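Local structure of actin-binding protein, cofilin/tropomyosin family protein, putative (Entamoeba histolytica, 4LIZ) at residues A[92-95]-A[96-99]; A[103-106]-A[107-111]. The protein binds actin filaments and stabilises them, and may thereby support phagocytosis and pseudopod formation. All coordinates share one frame; numbering follows the deposited sequence.

Contact 1: A[92-95]-A[96-99]; sequences PKLR and AVMS
Val97 turns CG1 into the position between its backbone N and carbonyl carbon (chi1 86°), which sets this methyl over the carbonyl oxygen of Leu94. CG1 lies 3.3 Å from Leu94 O. Met98, a selenomethionine, instead has CG anti to its backbone N (chi1 169°), and further bends at chi2 and chi3 carry the side chain off towards strand 60-69. These residues form the first turns of helix 92-108, the long helix of the beta-alpha-beta unit of this ADF-homology fold. The backbone here is not regular alpha-helix throughout. Ala96 N bonds to Pro92 O at 3.0 Å, in the i to i+4 pattern. The next two amides reach back three residues, as in a 3-10 turn. Val97 N bonds to Leu94 O at 3.2 Å and keeps a weak bond to Lys93 O. Val97 N meets Leu94 O from well above the carbonyl plane. Met98 N does the same at Arg95 O, 3.2 Å away. The apolar side chains meet loosely, with Leu94 CD1 and Val97 CG1 4.4 Å apart. Leu94 and Met98 pack on Leu60 of strand 60-69, and Met98 also touches Phe62. The Arg95 chain is stretched out as far as NE, and NH2 makes weak hydrogen bonds to the carbonyl oxygens of Gly86 and Ile89, in the segment leading into the helix. At the backbone, Met98 CB sits 3.3 Å from Arg95 O, the oxygen that takes up its amide.

Contact 2: A[103-106]-A[107-111]; sequences GDVK and NVINN
Val105 and Ile109 supply the apolar part of this last turn of helix 92-108. The two side chains run alongside each other in the same direction, with Val105 CG1 3.6 Å from Ile109 CD1. Ile109 has CG1 anti to its carbonyl carbon (chi1 -47°), which sends CG1 out to the flank of the helix where Val105 CG1 lies; CD1 completes the touch. Both side chains pack on Phe81 of strand 76-85. Ile109 also reaches Val13 of helix 10-17.

Backbone hydrogen bonds close the turn. Val105 O accepts two amides. Ile109 N comes at 2.8 Å, nearly straight at 172°, while Val108 N comes at 3.0 Å from above the carbonyl plane. Asn107 N bonds to Gly103 O at 3.1 Å and weakly to Asp104 O. Near Val108 the helix gives way to a turn, and Asn110 ND2 makes a weak bond back to Asn107 O.

One water donates to Gly103 O at 2.6 Å. Its link to Asn107 OD1 is weak and doubtful, since that exposed side chain has a second conformer.

The charged groups are bound outside the turn. Asp104 OD2 holds Ser2 OG, OD1 holds Met1 N, and Lys106 NZ forms a salt bridge with Glu115 OE1. All this is consistent with a helix end held by apolar packing on one side, while the two amides on Val105 O close its last turn.

Strand 76-85 comes first along the chain, and helix 92-108 then makes the crossover of a beta-alpha-beta unit to strand 114-118. Contact 1 opens the helix at residues 92-99, and contact 2 follows at 103-111. Each closes only a local turn. They stand in series, neither nested nor crossed, with centres about 17 Å apart, and apart from sequence continuity they do not meet. Contact 1 marks the surface end of the helix, beside the loop after strand 76-85 and the start of strand 60-69. Contact 2 marks the more buried end, which ties strands 60-69, 76-85 and 114-118 to helix 10-17 and the N-terminal residues.

Contact 1: A[92-95]-A[96-99]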
# COMPACT_ATOMS: atom_id res chain seq x y z
N PRO A 92 9.30 -18.94 5.35
CA PRO A 92 7.94 -18.87 5.91
C PRO A 92 7.90 -18.04 7.23
O PRO A 92 6.80 -17.53 7.50
CB PRO A 92 7.48 -20.35 6.07
CG PRO A 92 8.70 -21.16 5.87
CD PRO A 92 9.75 -20.35 5.15
N LYS A 93 9.05 -17.84 7.91
CA LYS A 93 9.04 -17.01 9.07
C LYS A 93 8.74 -15.54 8.65
O LYS A 93 8.09 -14.80 9.37
CB LYS A 93 10.35 -17.03 9.89
CG LYS A 93 10.91 -18.32 10.45
CD LYS A 93 9.89 -19.30 11.00
CE LYS A 93 10.65 -20.49 11.64
NZ LYS A 93 9.90 -21.75 11.56
N LEU A 94 9.19 -15.12 7.46
CA LEU A 94 8.89 -13.77 7.03
C LEU A 94 7.36 -13.68 6.70
O LEU A 94 6.67 -12.72 7.03
CB LEU A 94 9.71 -13.44 5.74
CG LEU A 94 9.42 -12.07 5.08
CD1 LEU A 94 9.78 -10.96 5.99
CD2 LEU A 94 10.14 -11.98 3.74
N ARG A 95 6.76 -14.64 6.00
CA ARG A 95 5.32 -14.68 5.80
C ARG A 95 4.50 -14.54 7.11
O ARG A 95 3.52 -13.86 7.14
CB ARG A 95 4.92 -16.01 5.09
CG ARG A 95 5.55 -16.33 3.73
CD ARG A 95 4.92 -17.65 3.13
NE ARG A 95 5.42 -17.85 1.82
CZ ARG A 95 4.86 -17.25 0.76
NH1 ARG A 95 3.79 -16.60 0.92
NH2 ARG A 95 5.32 -17.50 -0.44
N ALA A 96 5.04 -15.22 8.11
CA ALA A 96 4.31 -15.23 9.41
C ALA A 96 4.26 -13.92 10.08
O ALA A 96 3.34 -13.74 10.92
CB ALA A 96 4.79 -16.34 10.31
N VAL A 97 5.22 -13.04 9.85
CA VAL A 97 5.23 -11.71 10.50
C VAL A 97 4.26 -10.76 9.86
O VAL A 97 3.99 -9.68 10.39
CB VAL A 97 6.64 -11.12 10.61
CG1 VAL A 97 7.02 -10.37 9.34
CG2 VAL A 97 6.76 -10.30 11.85
N MSE A 98 3.69 -11.07 8.72
CA MSE A 98 2.87 -10.19 7.97
C MSE A 98 1.78 -9.54 8.77
O MSE A 98 1.56 -8.31 8.79
CB MSE A 98 2.33 -10.77 6.68
CG MSE A 98 1.28 -9.95 6.01
SE MSE A 98 1.99 -8.20 5.49
CE MSE A 98 2.30 -8.47 3.59
N SER A 99 0.97 -10.31 9.52
CA SER A 99 -0.13 -9.66 10.11
C SER A 99 0.30 -8.69 11.23
O SER A 99 -0.33 -7.62 11.36
CB SER A 99 -1.19 -10.67 10.74
OG SER A 99 -1.85 -11.40 9.70

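Contact 2: A[103-106]-A[107-111]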
# COMPACT_ATOMS: atom_id res chain seq x y z
N GLY A 103 -0.31 -4.60 11.11
CA GLY A 103 -1.01 -3.85 12.12
C GLY A 103 -0.21 -2.61 12.50
O GLY A 103 -0.81 -1.52 12.68
N ASP A 104 1.08 -2.76 12.68
CA ASP A 104 1.97 -1.62 13.04
C ASP A 104 1.93 -0.62 11.86
O ASP A 104 1.85 0.62 12.09
CB ASP A 104 3.32 -2.07 13.28
CG ASP A 104 3.53 -2.76 14.65
OD1 ASP A 104 2.60 -2.79 15.46
OD2 ASP A 104 4.67 -3.15 14.82
N VAL A 105 2.02 -1.08 10.62
CA VAL A 105 2.02 -0.20 9.48
C VAL A 105 0.72 0.57 9.39
O VAL A 105 0.70 1.78 9.13
CB VAL A 105 2.29 -0.97 8.19
CG1 VAL A 105 1.99 -0.13 6.91
CG2 VAL A 105 3.68 -1.54 8.17
N LYS A 106 -0.42 -0.05 9.64
CA LYS A 106 -1.70 0.60 9.64
C LYS A 106 -1.86 1.58 10.75
O LYS A 106 -2.65 2.55 10.53
CB LYS A 106 -2.84 -0.47 9.69
CG LYS A 106 -3.04 -1.27 8.45
CD LYS A 106 -3.99 -2.50 8.64
CE LYS A 106 -5.30 -2.14 9.10
NZ LYS A 106 -6.13 -3.36 9.15
N ASN A 107 -1.16 1.46 11.84
CA ASN A 107 -1.16 2.59 12.74
C ASN A 107 -0.48 3.87 12.34
O ASN A 107 -0.80 4.93 12.81
CB ASN A 107 -0.58 2.14 14.05
CG ASN A 107 -1.54 1.24 14.75
OD1 ASN A 107 -2.77 1.30 14.48
ND2 ASN A 107 -1.02 0.34 15.57
N VAL A 108 0.36 3.78 11.35
CA VAL A 108 0.93 4.97 10.73
C VAL A 108 0.09 5.37 9.54
O VAL A 108 -0.16 6.60 9.34
CB VAL A 108 2.40 4.71 10.27
CG1 VAL A 108 3.01 5.94 9.54
CG2 VAL A 108 3.23 4.17 11.40
N ILE A 109 -0.26 4.41 8.72
CA ILE A 109 -1.12 4.51 7.46
C ILE A 109 -2.55 4.25 7.93
O ILE A 109 -3.16 3.16 7.75
CB ILE A 109 -0.79 3.52 6.34
CG1 ILE A 109 0.66 3.49 6.12
CG2 ILE A 109 -1.64 3.82 5.06
CD1 ILE A 109 1.04 2.68 4.89
N ASN A 110 -3.06 5.24 8.63
CA ASN A 110 -4.41 5.22 9.17
C ASN A 110 -5.49 5.84 8.36
O ASN A 110 -6.60 5.80 8.78
CB ASN A 110 -4.37 5.79 10.59
CG ASN A 110 -3.73 7.12 10.63
OD1 ASN A 110 -3.97 7.89 9.76
ND2 ASN A 110 -2.75 7.34 11.55
N ASN A 111 -5.19 6.44 7.22
CA ASN A 111 -6.19 7.10 6.39
C ASN A 111 -6.30 6.30 5.08
O ASN A 111 -5.55 6.53 4.11
CB ASN A 111 -5.74 8.52 6.03
CG ASN A 111 -6.79 9.31 5.30
OD1 ASN A 111 -7.82 8.81 4.85
ND2 ASN A 111 -6.52 10.59 5.21
O HOH W 1 -3.20 -0.99 13.56